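Local coordinates for protein amidase, hydantoinase/carbamoylase family (Burkholderia vietnamiensis, PDB 5I4M) that probably hydrolyses N-carbamoyl-L-amino acids as a dimeric, two-zinc amidase of the peptidase M20 family, at residues A[237-242]-A[304-309]; A[233-238]-A[340-345]; A[31-36]-A[409-414]; A[25-30]-A[417-422]. All blocks are in the same frame, centred on the assembly; numbering follows the deposited sequence.

How the contacts relate
Contacts 1 and 2 lie side by side, their centres about 8 Å apart, and share strand 225-242: strand 297-310 pairs along one edge and strand 337-350 along the other. Both are antiparallel strand pairs held by backbone hydrogen bonds, and both reach the 3-phosphoglycerate and the second subunit. Contact 1 is almost wholly buried, whereas contact 2 is partly open and richer in polar side chains. Contacts 3 and 4, on the opposite side of the chain's centre, join the N-terminal helix 29-39 and its lead-in to helix 411-429. Contact 3 relies on apolar packing, partly at the surface; contact 4 is more buried and adds one hydrogen bond from a backbone N-H to an asparagine side chain.

Contact 1: A[237-242]-A[304-309]; sequences YEITFT and FTVDFR. With 3PG (3-phosphoglyceric acid), chain E.
Phe304 starts the pairing with two short main-chain bonds to Ile239, its N giving to Ile239 O and its O taking from Ile239 N, each 2.8 Å long. Its ring lies across the isoleucine: CB of Ile239 sits over one face, 4.0 Å from the ring centroid, and CG2 comes within 3.6 Å of Phe304 CZ. With chi1 at 61°, CG stands between the backbone N and the carbonyl carbon, and the ring lies over Ile239. Phe241 CD2 meets the edge of the same ring. Thr305 turns to the other face of the sheet with Glu238, whose carboxylate forms a salt bridge with Arg295 of the second subunit. These antiparallel strands belong to the sheet of the M20 dimerisation domain, and helices 259-276 and 313-334 pack on the face that carries Phe304, Val306 and Phe308. Val306 closes a second hydrogen-bonded pair with Tyr237, and its CB lies 3.8 Å from Tyr237 CD1. Asp307 takes no part in the pairing; its carboxylate grips Arg309 side-on, OD1 accepting from NE at 2.8 Å and OD2 from NH2. Phe308 brings CD2 to 3.7 Å from Tyr237 CE1, the two rings being steeply inclined. Arg309, its guanidinium oriented by Asp307, gives NH1 to O2 and NH2 to O1 of the 3-phosphoglycerate carboxylate, both at 2.8 Å.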
# COMPACT_ATOMS: atom_id res chain seq x y z
N TYR A 237 -13.30 -11.14 3.57
CA TYR A 237 -12.36 -11.44 4.64
C TYR A 237 -11.34 -10.33 4.77
O TYR A 237 -11.05 -9.61 3.81
CB TYR A 237 -11.59 -12.75 4.37
CG TYR A 237 -12.45 -13.93 4.08
CD1 TYR A 237 -13.01 -14.11 2.81
CD2 TYR A 237 -12.70 -14.89 5.05
CE1 TYR A 237 -13.81 -15.20 2.54
CE2 TYR A 237 -13.49 -15.99 4.78
CZ TYR A 237 -14.04 -16.14 3.52
OH TYR A 237 -14.83 -17.23 3.24
N GLU A 238 -10.77 -10.23 5.98
CA GLU A 238 -9.58 -9.44 6.26
C GLU A 238 -8.53 -10.37 6.86
O GLU A 238 -8.83 -11.11 7.81
CB GLU A 238 -9.89 -8.28 7.21
CG GLU A 238 -10.74 -7.18 6.57
CD GLU A 238 -11.05 -6.01 7.49
OE1 GLU A 238 -11.62 -5.01 7.01
OE2 GLU A 238 -10.71 -6.08 8.70
N ILE A 239 -7.33 -10.34 6.31
CA ILE A 239 -6.25 -11.21 6.78
C ILE A 239 -5.03 -10.34 7.05
O ILE A 239 -4.65 -9.53 6.20
CB ILE A 239 -5.91 -12.30 5.75
CG1 ILE A 239 -7.11 -13.22 5.54
CG2 ILE A 239 -4.72 -13.12 6.24
CD1 ILE A 239 -6.93 -14.21 4.39
N THR A 240 -4.43 -10.50 8.22
CA THR A 240 -3.12 -9.92 8.48
C THR A 240 -2.15 -11.06 8.74
O THR A 240 -2.39 -11.90 9.61
CB THR A 240 -3.16 -8.96 9.68
OG1 THR A 240 -4.02 -7.85 9.38
CG2 THR A 240 -1.76 -8.43 9.97
N PHE A 241 -1.08 -11.11 7.95
CA PHE A 241 0.07 -11.97 8.23
C PHE A 241 1.10 -11.17 9.00
O PHE A 241 1.42 -10.04 8.62
CB PHE A 241 0.72 -12.48 6.94
CG PHE A 241 0.05 -13.66 6.31
CD1 PHE A 241 -0.52 -14.65 7.08
CD2 PHE A 241 0.05 -13.80 4.93
CE1 PHE A 241 -1.11 -15.76 6.49
CE2 PHE A 241 -0.54 -14.90 4.33
CZ PHE A 241 -1.12 -15.88 5.12
N THR A 242 1.66 -11.76 10.05
CA THR A 242 2.78 -11.15 10.75
C THR A 242 3.99 -12.07 10.67
O THR A 242 3.91 -13.24 11.06
CB THR A 242 2.43 -10.85 12.20
OG1 THR A 242 1.26 -10.01 12.25
CG2 THR A 242 3.59 -10.12 12.88
N PHE A 304 -4.47 -7.74 4.04
CA PHE A 304 -5.10 -7.79 2.72
C PHE A 304 -6.51 -8.35 2.86
O PHE A 304 -6.89 -8.91 3.90
CB PHE A 304 -4.28 -8.60 1.71
CG PHE A 304 -4.06 -10.04 2.10
CD1 PHE A 304 -3.06 -10.39 2.99
CD2 PHE A 304 -4.86 -11.02 1.57
CE1 PHE A 304 -2.86 -11.71 3.35
CE2 PHE A 304 -4.67 -12.35 1.92
CZ PHE A 304 -3.67 -12.69 2.82
N THR A 305 -7.29 -8.18 1.80
CA THR A 305 -8.70 -8.57 1.77
C THR A 305 -8.91 -9.73 0.81
O THR A 305 -8.15 -9.92 -0.15
CB THR A 305 -9.60 -7.40 1.36
OG1 THR A 305 -9.23 -6.95 0.05
CG2 THR A 305 -9.45 -6.25 2.35
N VAL A 306 -9.96 -10.50 1.07
CA VAL A 306 -10.39 -11.54 0.14
C VAL A 306 -11.87 -11.34 -0.12
O VAL A 306 -12.64 -11.04 0.79
CB VAL A 306 -10.11 -12.95 0.68
CG1 VAL A 306 -10.59 -14.00 -0.31
CG2 VAL A 306 -8.63 -13.10 0.92
N ASP A 307 -12.25 -11.48 -1.39
CA ASP A 307 -13.61 -11.29 -1.88
C ASP A 307 -13.98 -12.58 -2.59
O ASP A 307 -13.36 -12.93 -3.60
CB ASP A 307 -13.66 -10.08 -2.82
CG ASP A 307 -15.05 -9.79 -3.38
OD1 ASP A 307 -15.69 -10.69 -3.96
OD2 ASP A 307 -15.48 -8.62 -3.25
N PHE A 308 -14.97 -13.30 -2.05
CA PHE A 308 -15.47 -14.55 -2.63
C PHE A 308 -16.95 -14.39 -2.95
O PHE A 308 -17.71 -13.87 -2.13
CB PHE A 308 -15.35 -15.74 -1.66
CG PHE A 308 -13.99 -16.41 -1.59
CD1 PHE A 308 -13.04 -16.24 -2.58
CD2 PHE A 308 -13.71 -17.25 -0.52
CE1 PHE A 308 -11.81 -16.90 -2.49
CE2 PHE A 308 -12.49 -17.91 -0.43
CZ PHE A 308 -11.54 -17.74 -1.41
N ARG A 309 -17.38 -14.90 -4.10
CA ARG A 309 -18.79 -14.88 -4.46
C ARG A 309 -19.16 -16.14 -5.22
O ARG A 309 -18.34 -16.67 -5.99
CB ARG A 309 -19.14 -13.66 -5.33
CG ARG A 309 -18.42 -12.40 -4.89
CD ARG A 309 -18.83 -11.19 -5.71
NE ARG A 309 -18.06 -10.04 -5.27
CZ ARG A 309 -18.48 -8.78 -5.35
NH1 ARG A 309 -19.67 -8.51 -5.88
NH2 ARG A 309 -17.72 -7.81 -4.86
C1 3PG E . -20.26 -5.41 -4.35
O1 3PG E . -19.02 -5.34 -4.47
O2 3PG E . -20.95 -6.25 -4.96
C2 3PG E . -20.92 -4.43 -3.42
O3 3PG E . -22.21 -4.92 -3.02
C3 3PG E . -21.10 -3.12 -4.16
O1P 3PG E . -22.00 -3.32 -5.26
P 3PG E . -22.07 -2.19 -6.44
O2P 3PG E . -22.11 -0.85 -5.76
O3P 3PG E . -20.78 -2.41 -7.22
O4P 3PG E . -23.37 -2.53 -7.19

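Contact 2: A[233-238]-A[340-345]; sequences GQRWYE and LEQIFY. With 3PG (3-phosphoglyceric acid), chain E.
Arg235 runs out between Tyr345 and Gln342, next to a classic beta bulge in which Ile343 and Phe344 both face Trp236 across an antiparallel strand pair. Arg235 CB is 3.8 Å from Gln342 OE1. One bond further, CG of Arg235 lies 3.5 Å from Tyr345 CD1, and CD passes close to the same amide oxygen. The chain is extended from CG to NE, which carries NE along the tyrosine ring. The guanidinium then lies nearly flat on that ring, planes 27° apart, a cation-pi stack with Arg235 CZ 4.3 Å from the Tyr345 centroid. NH2 is over the ring face, while Arg235 NH1 turns the other way and gives a 2.8 Å hydrogen bond to Gln342 OE1, in the amide plane and on a lone pair. Tyr345 OH is itself bonded to Asp313.

At the bulge, Trp236 O accepts from Ile343 N at 2.8 Å and only weakly from Phe344 N. The edge of Phe344 points at the face of the Trp236 five-membered ring, the planes 69° apart. The indole edge faces the 3-phosphoglycerate pocket, where Gln234 NE2 makes a weak bond to the ligand. Further along, Ile343 crosses the Glu238 side chain at about a right angle. Glu238 OE1 forms a salt bridge with Arg295 of the second subunit, and a water bridges Glu238 OE2, 2.8 Å away, and Glu341 OE2.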
# COMPACT_ATOMS: atom_id res chain seq x y z
N GLY A 233 -24.38 -14.95 -3.57
CA GLY A 233 -23.89 -14.71 -2.23
C GLY A 233 -22.44 -14.26 -2.22
O GLY A 233 -21.72 -14.43 -3.20
N GLN A 234 -22.02 -13.70 -1.08
CA GLN A 234 -20.66 -13.20 -0.93
C GLN A 234 -20.11 -13.52 0.45
O GLN A 234 -20.86 -13.60 1.43
CB GLN A 234 -20.58 -11.68 -1.13
CG GLN A 234 -21.22 -11.16 -2.41
CD GLN A 234 -20.73 -9.76 -2.75
OE1 GLN A 234 -19.53 -9.52 -2.78
NE2 GLN A 234 -21.65 -8.84 -2.98
N ARG A 235 -18.80 -13.69 0.52
CA ARG A 235 -18.05 -13.73 1.76
C ARG A 235 -16.83 -12.85 1.57
O ARG A 235 -16.09 -13.02 0.61
CB ARG A 235 -17.61 -15.17 2.11
CG ARG A 235 -18.74 -16.12 2.55
CD ARG A 235 -18.21 -17.56 2.74
NE ARG A 235 -19.27 -18.52 3.05
CZ ARG A 235 -19.46 -19.06 4.25
NH1 ARG A 235 -18.65 -18.72 5.26
NH2 ARG A 235 -20.44 -19.94 4.45
N TRP A 236 -16.63 -11.88 2.48
CA TRP A 236 -15.45 -11.02 2.48
C TRP A 236 -14.61 -11.28 3.72
O TRP A 236 -15.15 -11.55 4.80
CB TRP A 236 -15.83 -9.54 2.46
CG TRP A 236 -16.53 -9.04 1.23
CD1 TRP A 236 -17.08 -9.79 0.22
CD2 TRP A 236 -16.77 -7.67 0.89
NE1 TRP A 236 -17.65 -8.96 -0.73
CE2 TRP A 236 -17.47 -7.65 -0.33
CE3 TRP A 236 -16.45 -6.46 1.52
CZ2 TRP A 236 -17.85 -6.46 -0.95
CZ3 TRP A 236 -16.82 -5.27 0.90
CH2 TRP A 236 -17.52 -5.28 -0.32
N TYR A 237 -13.30 -11.14 3.57
CA TYR A 237 -12.36 -11.44 4.64
C TYR A 237 -11.34 -10.33 4.77
O TYR A 237 -11.05 -9.61 3.81
CB TYR A 237 -11.59 -12.75 4.37
CG TYR A 237 -12.45 -13.93 4.08
CD1 TYR A 237 -13.01 -14.11 2.81
CD2 TYR A 237 -12.70 -14.89 5.05
CE1 TYR A 237 -13.81 -15.20 2.54
CE2 TYR A 237 -13.49 -15.99 4.78
CZ TYR A 237 -14.04 -16.14 3.52
OH TYR A 237 -14.83 -17.23 3.24
N GLU A 238 -10.77 -10.23 5.98
CA GLU A 238 -9.58 -9.44 6.26
C GLU A 238 -8.53 -10.37 6.86
O GLU A 238 -8.83 -11.11 7.81
CB GLU A 238 -9.89 -8.28 7.21
CG GLU A 238 -10.74 -7.18 6.57
CD GLU A 238 -11.05 -6.01 7.49
OE1 GLU A 238 -11.62 -5.01 7.01
OE2 GLU A 238 -10.71 -6.08 8.70
N LEU A 340 -7.23 -13.96 10.73
CA LEU A 340 -8.17 -14.07 9.62
C LEU A 340 -9.58 -13.87 10.17
O LEU A 340 -9.98 -14.55 11.12
CB LEU A 340 -8.06 -15.44 8.93
CG LEU A 340 -9.01 -15.73 7.76
CD1 LEU A 340 -8.41 -16.79 6.86
CD2 LEU A 340 -10.40 -16.21 8.23
N GLU A 341 -10.32 -12.95 9.56
CA GLU A 341 -11.70 -12.69 9.96
C GLU A 341 -12.57 -12.64 8.72
O GLU A 341 -12.26 -11.92 7.77
CB GLU A 341 -11.84 -11.36 10.72
CG GLU A 341 -13.28 -11.11 11.19
CD GLU A 341 -13.46 -9.81 11.96
OE1 GLU A 341 -14.52 -9.66 12.61
OE2 GLU A 341 -12.57 -8.94 11.92
N GLN A 342 -13.65 -13.41 8.71
CA GLN A 342 -14.69 -13.19 7.72
C GLN A 342 -15.51 -12.00 8.20
O GLN A 342 -16.18 -12.08 9.24
CB GLN A 342 -15.54 -14.44 7.54
CG GLN A 342 -16.72 -14.26 6.59
CD GLN A 342 -17.50 -15.56 6.41
OE1 GLN A 342 -17.07 -16.46 5.69
NE2 GLN A 342 -18.62 -15.68 7.11
N ILE A 343 -15.43 -10.87 7.49
CA ILE A 343 -16.08 -9.65 7.95
C ILE A 343 -17.46 -9.44 7.33
O ILE A 343 -18.17 -8.51 7.73
CB ILE A 343 -15.20 -8.41 7.70
CG1 ILE A 343 -15.04 -8.16 6.20
CG2 ILE A 343 -13.83 -8.56 8.37
CD1 ILE A 343 -14.70 -6.70 5.87
N PHE A 344 -17.87 -10.31 6.40
CA PHE A 344 -19.09 -10.09 5.63
C PHE A 344 -19.54 -11.41 5.04
O PHE A 344 -18.73 -12.13 4.45
CB PHE A 344 -18.82 -9.07 4.52
CG PHE A 344 -20.06 -8.57 3.78
CD1 PHE A 344 -21.17 -8.10 4.47
CD2 PHE A 344 -20.06 -8.50 2.39
CE1 PHE A 344 -22.27 -7.61 3.79
CE2 PHE A 344 -21.17 -8.01 1.70
CZ PHE A 344 -22.28 -7.57 2.40
N TYR A 345 -20.82 -11.74 5.19
CA TYR A 345 -21.38 -12.92 4.54
C TYR A 345 -22.88 -12.72 4.36
O TYR A 345 -23.57 -12.31 5.30
CB TYR A 345 -21.10 -14.19 5.36
CG TYR A 345 -21.99 -15.37 4.98
CD1 TYR A 345 -22.04 -15.83 3.67
CD2 TYR A 345 -22.76 -16.01 5.94
CE1 TYR A 345 -22.87 -16.92 3.32
CE2 TYR A 345 -23.58 -17.09 5.60
CZ TYR A 345 -23.63 -17.53 4.29
OH TYR A 345 -24.45 -18.61 3.96
C1 3PG E . -20.26 -5.41 -4.35
O1 3PG E . -19.02 -5.34 -4.47
O2 3PG E . -20.95 -6.25 -4.96
C2 3PG E . -20.92 -4.43 -3.42
O3 3PG E . -22.21 -4.92 -3.02
C3 3PG E . -21.10 -3.12 -4.16
O1P 3PG E . -22.00 -3.32 -5.26
P 3PG E . -22.07 -2.19 -6.44
O2P 3PG E . -22.11 -0.85 -5.76
O3P 3PG E . -20.78 -2.41 -7.22
O4P 3PG E . -23.37 -2.53 -7.19
O HOH W 1 -10.33 -8.01 10.76

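Contact 3: A[31-36]-A[409-414]; sequences RLWDSL and ATPAWI
The start of helix 411-429 meets the N-terminal helix 29-39 here, and Trp33 and Ile414 do most of the touching. Trp33 lays its six-membered ring against the first turn of the later helix. Pro411 sits over one face: its CG is 3.8 Å from the ring centroid and only 7° off the normal, a CH-pi contact, with CD close to CZ3. Around the rim of the indole, Ala409 O lies in the ring plane 3.4 Å from Trp33 CH2, and Ile414 CG1 approaches CZ3 at the edge. The tryptophan gets there because CG is anti to its backbone N (chi1 -179°), which carries the ring out from its own helix and across to the neighbouring one.

Thr410 is the N-cap of helix 411-429. Its OG1 accepts from Trp413 N at 3.0 Å, closing the first turn, while Pro411 occupies the first helical position and needs no N-H partner there. The same hydroxyl oxygen lies over a face of the Trp413 indole.

Deeper in the contact, the two branches of Ile414 divide the work. CG1 faces Trp33, while Ile414 CG2 touches two leucines of successive turns, 3.7 Å from Leu32 CD2 and 3.7 Å from Leu36 CD1. Leu36 meets the isoleucine tip to tip; Leu32 crosses it at about a right angle. No hydrogen bond joins the two segments. Beyond the two segments, Leu36 also touches Leu121 of helix 117-132, Ile414 packs on Phe114, and Ile414 O accepts a hydrogen bond from the hydroxyl of Tyr118.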
# COMPACT_ATOMS: atom_id res chain seq x y z
N ARG A 31 -34.33 14.21 -19.64
CA ARG A 31 -34.26 14.76 -18.30
C ARG A 31 -33.46 13.84 -17.38
O ARG A 31 -32.61 14.31 -16.61
CB ARG A 31 -35.67 14.97 -17.74
CG ARG A 31 -35.69 15.59 -16.36
CD ARG A 31 -37.12 15.98 -15.99
NE ARG A 31 -38.01 14.82 -15.95
CZ ARG A 31 -39.34 14.91 -15.95
NH1 ARG A 31 -39.92 16.10 -15.99
NH2 ARG A 31 -40.09 13.81 -15.92
N LEU A 32 -33.69 12.53 -17.47
CA LEU A 32 -32.94 11.57 -16.66
C LEU A 32 -31.46 11.56 -17.04
O LEU A 32 -30.58 11.63 -16.18
CB LEU A 32 -33.55 10.18 -16.82
CG LEU A 32 -32.78 9.03 -16.17
CD1 LEU A 32 -32.54 9.27 -14.70
CD2 LEU A 32 -33.55 7.72 -16.38
N TRP A 33 -31.17 11.47 -18.34
CA TRP A 33 -29.79 11.48 -18.80
C TRP A 33 -29.05 12.73 -18.35
O TRP A 33 -27.92 12.65 -17.85
CB TRP A 33 -29.73 11.36 -20.33
CG TRP A 33 -28.32 11.34 -20.85
CD1 TRP A 33 -27.58 12.42 -21.27
CD2 TRP A 33 -27.47 10.20 -20.97
NE1 TRP A 33 -26.32 12.01 -21.66
CE2 TRP A 33 -26.23 10.65 -21.47
CE3 TRP A 33 -27.63 8.83 -20.70
CZ2 TRP A 33 -25.17 9.78 -21.73
CZ3 TRP A 33 -26.58 7.98 -20.95
CH2 TRP A 33 -25.36 8.45 -21.46
N ASP A 34 -29.68 13.90 -18.52
CA ASP A 34 -29.03 15.14 -18.09
C ASP A 34 -28.80 15.16 -16.59
O ASP A 34 -27.79 15.70 -16.12
CB ASP A 34 -29.85 16.35 -18.53
CG ASP A 34 -29.89 16.53 -20.03
OD1 ASP A 34 -29.06 15.89 -20.72
OD2 ASP A 34 -30.74 17.30 -20.52
N SER A 35 -29.71 14.57 -15.81
CA SER A 35 -29.46 14.52 -14.38
C SER A 35 -28.26 13.64 -14.06
O SER A 35 -27.49 13.96 -13.15
CB SER A 35 -30.71 14.06 -13.63
OG SER A 35 -30.95 12.67 -13.77
N LEU A 36 -28.06 12.56 -14.84
CA LEU A 36 -26.87 11.73 -14.65
C LEU A 36 -25.60 12.51 -15.01
O LEU A 36 -24.61 12.44 -14.29
CB LEU A 36 -26.97 10.46 -15.49
CG LEU A 36 -27.87 9.40 -14.86
CD1 LEU A 36 -28.39 8.40 -15.90
CD2 LEU A 36 -27.12 8.65 -13.76
N ALA A 409 -23.00 3.59 -20.34
CA ALA A 409 -24.29 3.06 -20.77
C ALA A 409 -24.84 3.98 -21.85
O ALA A 409 -24.51 5.16 -21.90
CB ALA A 409 -25.28 2.96 -19.61
N THR A 410 -25.67 3.42 -22.73
CA THR A 410 -26.25 4.26 -23.77
C THR A 410 -27.49 4.98 -23.25
O THR A 410 -28.17 4.48 -22.35
CB THR A 410 -26.64 3.43 -24.99
OG1 THR A 410 -27.75 2.60 -24.64
CG2 THR A 410 -25.47 2.58 -25.46
N PRO A 411 -27.82 6.13 -23.83
CA PRO A 411 -29.11 6.77 -23.49
C PRO A 411 -30.30 5.84 -23.64
O PRO A 411 -31.21 5.85 -22.80
CB PRO A 411 -29.16 7.95 -24.47
CG PRO A 411 -27.71 8.31 -24.68
CD PRO A 411 -26.96 7.00 -24.65
N ALA A 412 -30.32 5.02 -24.70
CA ALA A 412 -31.41 4.06 -24.89
C ALA A 412 -31.55 3.12 -23.69
O ALA A 412 -32.66 2.90 -23.20
CB ALA A 412 -31.19 3.25 -26.17
N TRP A 413 -30.44 2.54 -23.23
CA TRP A 413 -30.50 1.64 -22.07
C TRP A 413 -31.00 2.38 -20.83
O TRP A 413 -31.81 1.85 -20.07
CB TRP A 413 -29.13 1.03 -21.77
CG TRP A 413 -28.64 0.12 -22.82
CD1 TRP A 413 -29.37 -0.51 -23.79
CD2 TRP A 413 -27.28 -0.28 -23.00
NE1 TRP A 413 -28.54 -1.28 -24.57
CE2 TRP A 413 -27.25 -1.15 -24.11
CE3 TRP A 413 -26.08 0.02 -22.34
CZ2 TRP A 413 -26.07 -1.73 -24.57
CZ3 TRP A 413 -24.90 -0.55 -22.80
CH2 TRP A 413 -24.90 -1.41 -23.91
N ILE A 414 -30.46 3.57 -20.59
CA ILE A 414 -30.83 4.33 -19.40
C ILE A 414 -32.32 4.60 -19.39
O ILE A 414 -33.01 4.38 -18.39
CB ILE A 414 -30.00 5.63 -19.32
CG1 ILE A 414 -28.53 5.30 -19.07
CG2 ILE A 414 -30.53 6.58 -18.25
CD1 ILE A 414 -28.31 4.51 -17.76

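Contact 4: A[25-30]-A[417-422]; sequences IKVDGR and GANVLL
Val27 and Asn419 meet at a slant, the valine pointing its CB toward helix 411-429 and the asparagine bringing its amide up to the valine's backbone. Asn419 OD1 accepts from Val27 N in a nearly straight bond of 2.8 Å, with the donor in the amide plane. A chi1 of -85° places CG beside the asparagine's own backbone N, and from there the carbonyl oxygen reaches the incoming chain. Asn419 OD1 is closely surrounded: Lys26 CA lies 3.3 Å from it, and Val27 CG2 also 3.3 Å. The other end of the amide is held too. Asn419 ND2 gives a hydrogen bond to a water 3.1 Å away, which in turn donates to Val27 O, and ND2 is also bonded to the hydroxyl of Tyr368. Direct bond and water together tie both the N-H and the C=O of Val27 to one side chain, which fixes the rotation of the amide.

The branches of Val27 share the Asn419 amide, but CG1 also rests 3.9 Å from Ala418 CB and 4.0 Å from Leu422 CD2. Leu422 crosses Ile25 at about a right angle, and its CD2 touches Ile25 CG2 and lies 3.8 Å from Lys26 CA. Just beyond, Asp28 N-caps helix 29-39 by accepting from Arg31 N. This extended lead-in thus runs over helix 411-429 next to helix 117-132, where Val27 packs on Glu125 and Ser129 and Leu422 on Val126; Leu421, also on helix 411-429, turns to Phe208 and Leu210 of strand 206-212.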
# COMPACT_ATOMS: atom_id res chain seq x y z
N ILE A 25 -47.66 6.41 -20.57
CA ILE A 25 -47.01 6.80 -19.33
C ILE A 25 -45.56 6.36 -19.41
O ILE A 25 -45.25 5.17 -19.31
CB ILE A 25 -47.71 6.18 -18.11
CG1 ILE A 25 -49.19 6.58 -18.10
CG2 ILE A 25 -47.02 6.59 -16.82
CD1 ILE A 25 -49.97 5.92 -16.99
N LYS A 26 -44.65 7.31 -19.62
CA LYS A 26 -43.25 6.96 -19.84
C LYS A 26 -42.37 8.08 -19.32
O LYS A 26 -42.82 9.20 -19.08
CB LYS A 26 -42.97 6.68 -21.32
CG LYS A 26 -43.43 7.78 -22.28
CD LYS A 26 -43.10 7.41 -23.73
CE LYS A 26 -43.36 8.57 -24.68
NZ LYS A 26 -44.81 8.88 -24.81
N VAL A 27 -41.09 7.75 -19.13
CA VAL A 27 -40.18 8.71 -18.52
C VAL A 27 -39.74 9.74 -19.56
O VAL A 27 -39.92 9.57 -20.77
CB VAL A 27 -38.96 8.00 -17.90
CG1 VAL A 27 -39.41 7.00 -16.84
CG2 VAL A 27 -38.15 7.31 -18.97
N ASP A 28 -39.17 10.84 -19.05
CA ASP A 28 -38.48 11.83 -19.87
C ASP A 28 -37.02 11.41 -19.92
O ASP A 28 -36.26 11.66 -18.98
CB ASP A 28 -38.66 13.22 -19.25
CG ASP A 28 -38.07 14.34 -20.10
OD1 ASP A 28 -37.09 14.11 -20.85
OD2 ASP A 28 -38.58 15.48 -19.99
N GLY A 29 -36.63 10.73 -21.00
CA GLY A 29 -35.30 10.14 -21.04
C GLY A 29 -34.18 11.16 -21.03
O GLY A 29 -33.12 10.93 -20.44
N ARG A 30 -34.39 12.30 -21.69
CA ARG A 30 -33.35 13.33 -21.70
C ARG A 30 -33.21 13.96 -20.32
O ARG A 30 -32.09 14.23 -19.87
CB ARG A 30 -33.67 14.40 -22.75
CG ARG A 30 -32.62 15.50 -22.78
CD ARG A 30 -32.92 16.57 -23.82
NE ARG A 30 -34.21 17.21 -23.60
CZ ARG A 30 -34.68 18.22 -24.32
NH1 ARG A 30 -33.95 18.71 -25.32
NH2 ARG A 30 -35.87 18.74 -24.06
N GLY A 417 -34.54 1.24 -18.90
CA GLY A 417 -34.59 0.72 -17.54
C GLY A 417 -35.50 1.54 -16.65
O GLY A 417 -36.20 1.00 -15.79
N ALA A 418 -35.52 2.86 -16.86
CA ALA A 418 -36.38 3.74 -16.07
C ALA A 418 -37.85 3.56 -16.42
O ALA A 418 -38.71 3.69 -15.55
CB ALA A 418 -35.96 5.20 -16.26
N ASN A 419 -38.16 3.27 -17.69
CA ASN A 419 -39.54 2.95 -18.05
C ASN A 419 -40.00 1.67 -17.36
O ASN A 419 -41.14 1.58 -16.88
CB ASN A 419 -39.67 2.83 -19.56
CG ASN A 419 -39.90 4.18 -20.23
OD1 ASN A 419 -40.52 5.07 -19.65
ND2 ASN A 419 -39.40 4.34 -21.45
N VAL A 420 -39.12 0.67 -17.29
CA VAL A 420 -39.50 -0.58 -16.64
C VAL A 420 -39.68 -0.37 -15.14
O VAL A 420 -40.64 -0.86 -14.53
CB VAL A 420 -38.45 -1.66 -16.96
CG1 VAL A 420 -38.68 -2.90 -16.11
CG2 VAL A 420 -38.50 -1.99 -18.46
N LEU A 421 -38.76 0.38 -14.52
CA LEU A 421 -38.91 0.71 -13.11
C LEU A 421 -40.21 1.46 -12.86
O LEU A 421 -40.96 1.14 -11.93
CB LEU A 421 -37.72 1.56 -12.64
CG LEU A 421 -37.79 2.01 -11.19
CD1 LEU A 421 -37.63 0.81 -10.27
CD2 LEU A 421 -36.74 3.09 -10.86
N LEU A 422 -40.50 2.46 -13.70
CA LEU A 422 -41.73 3.23 -13.58
C LEU A 422 -42.96 2.32 -13.55
O LEU A 422 -43.81 2.44 -12.66
CB LEU A 422 -41.84 4.22 -14.74
CG LEU A 422 -43.15 4.99 -14.90
CD1 LEU A 422 -43.42 5.85 -13.66
CD2 LEU A 422 -43.13 5.85 -16.17
O HOH W 2 -39.77 7.30 -22.44